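Local structure of endo-beta-N-acetylglucosaminidase F1 (Bacteroides thetaiotaomicron VPI-5482, 6TCV) at residues A[34-39]-A[151-156]. The protein probably hydrolyses high-mannose N-glycans within their GlcNAc2 core, as an endo-beta-N-acetylglucosaminidase of a human gut bacterium. The protein carries 2 engineered substitutions. Sequence-based numbering, arbitrary orientation.
Sequences SKVVEL and LVKDMR
Lys35 O accepts from Leu151 N at 2.8 Å, and from there strand 34-39 and the end of strand 147-154 run side by side as a worked example of parallel pairing: Val37 bonds to the two residues flanking its bridge partner Val152. Val37 N gives to Leu151 O and Val37 O takes Lys153 N (2.9 Å); Leu39 N then meets Lys153 O almost straight, at 176°. Beyond the strand end, Met155 N still reaches Leu39 O, lying in the carbonyl plane, though the bond is more bent (148°).

On one face, CD1 of Leu39 lies 3.8 Å from CG1 of Val152. On the other, Glu38, extended, and Lys153, bent at its third torsion (33°), lie side by side, but OE2 and NZ stay 3.9 Å apart, a long salt bridge; Glu38 OE2 has its stronger partner in Lys243. Met155 crosses Glu38 at a slant, its CG 3.9 Å from Glu38 CB.

A second shell shapes the exit: Asp154 OD1 accepts Arg156 N in an Asx turn, while the guanidinium grips both carboxylate oxygens side-on through NE and NH2.

In the mixed sheet of the BT_3987-like N-terminal domain, strand 147-154 lies between 34-39 and the antiparallel strand 125-130, while Tyr44 of strand 43-49 packs against Val37 and Leu39.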
# COMPACT_ATOMS: atom_id res chain seq x y z
N SER A 34 8.16 8.27 11.03
CA SER A 34 6.72 8.30 10.81
C SER A 34 6.24 6.86 10.68
O SER A 34 6.63 6.17 9.74
CB SER A 34 6.45 9.09 9.55
OG SER A 34 5.06 9.23 9.32
N LYS A 35 5.38 6.42 11.60
CA LYS A 35 4.98 5.01 11.69
C LYS A 35 3.46 4.90 11.74
O LYS A 35 2.83 5.44 12.65
CB LYS A 35 5.59 4.35 12.95
CG LYS A 35 5.07 2.95 13.24
CD LYS A 35 5.37 2.00 12.12
CE LYS A 35 4.92 0.58 12.45
NZ LYS A 35 5.18 -0.33 11.32
N VAL A 36 2.89 4.16 10.80
CA VAL A 36 1.47 3.84 10.81
C VAL A 36 1.22 2.65 11.72
O VAL A 36 1.93 1.63 11.64
CB VAL A 36 0.97 3.58 9.37
CG1 VAL A 36 -0.51 3.11 9.40
CG2 VAL A 36 1.18 4.85 8.53
N VAL A 37 0.29 2.80 12.67
CA VAL A 37 -0.10 1.76 13.62
C VAL A 37 -1.54 1.40 13.33
O VAL A 37 -2.44 2.22 13.52
CB VAL A 37 0.02 2.26 15.08
CG1 VAL A 37 -0.45 1.21 16.07
CG2 VAL A 37 1.49 2.59 15.38
N GLU A 38 -1.77 0.14 13.00
CA GLU A 38 -3.12 -0.39 12.85
C GLU A 38 -3.40 -1.22 14.10
O GLU A 38 -2.77 -2.27 14.31
CB GLU A 38 -3.20 -1.28 11.62
CG GLU A 38 -3.06 -0.48 10.38
CD GLU A 38 -3.04 -1.29 9.10
OE1 GLU A 38 -3.57 -2.42 9.09
OE2 GLU A 38 -2.56 -0.76 8.09
N LEU A 39 -4.43 -0.85 14.85
CA LEU A 39 -4.79 -1.55 16.08
C LEU A 39 -5.70 -2.72 15.74
O LEU A 39 -6.78 -2.53 15.19
CB LEU A 39 -5.47 -0.62 17.09
CG LEU A 39 -4.59 0.54 17.56
CD1 LEU A 39 -5.47 1.45 18.45
CD2 LEU A 39 -3.35 0.07 18.32
N LEU A 151 0.83 7.33 13.39
CA LEU A 151 -0.44 7.55 12.70
C LEU A 151 -1.29 6.31 12.95
O LEU A 151 -1.01 5.25 12.42
CB LEU A 151 -0.16 7.83 11.22
CG LEU A 151 0.69 9.06 10.94
CD1 LEU A 151 1.07 9.15 9.42
CD2 LEU A 151 0.06 10.35 11.44
N VAL A 152 -2.30 6.46 13.81
CA VAL A 152 -3.03 5.35 14.44
C VAL A 152 -4.40 5.17 13.81
O VAL A 152 -5.15 6.15 13.67
CB VAL A 152 -3.15 5.57 15.97
CG1 VAL A 152 -3.86 4.35 16.63
CG2 VAL A 152 -1.80 5.87 16.62
N LYS A 153 -4.71 3.95 13.44
CA LYS A 153 -6.02 3.55 12.94
C LYS A 153 -6.58 2.37 13.73
O LYS A 153 -5.84 1.42 14.03
CB LYS A 153 -5.89 3.10 11.48
CG LYS A 153 -5.07 4.07 10.64
CD LYS A 153 -4.71 3.60 9.23
CE LYS A 153 -5.73 2.73 8.56
NZ LYS A 153 -5.08 2.18 7.31
N ASP A 154 -7.82 2.45 14.15
CA ASP A 154 -8.48 1.33 14.83
C ASP A 154 -9.07 0.40 13.79
O ASP A 154 -10.04 0.76 13.11
CB ASP A 154 -9.50 1.88 15.81
CG ASP A 154 -10.25 0.80 16.59
OD1 ASP A 154 -9.93 -0.38 16.49
OD2 ASP A 154 -11.09 1.21 17.43
N MET A 155 -8.54 -0.83 13.70
CA MET A 155 -8.99 -1.79 12.73
C MET A 155 -9.70 -2.99 13.35
O MET A 155 -9.88 -4.02 12.70
CB MET A 155 -7.84 -2.26 11.83
CG MET A 155 -7.10 -1.16 11.07
SD MET A 155 -8.17 -0.41 9.86
CE MET A 155 -8.49 -1.55 8.54
N ARG A 156 -10.12 -2.86 14.59
CA ARG A 156 -10.66 -4.02 15.31
C ARG A 156 -11.91 -4.55 14.64
O ARG A 156 -12.20 -5.76 14.72
CB ARG A 156 -10.93 -3.66 16.76
CG ARG A 156 -9.70 -3.59 17.60
CD ARG A 156 -10.01 -3.16 18.96
NE ARG A 156 -10.53 -1.81 19.08
CZ ARG A 156 -11.01 -1.28 20.16
NH1 ARG A 156 -11.09 -2.00 21.26
NH2 ARG A 156 -11.40 -0.01 20.13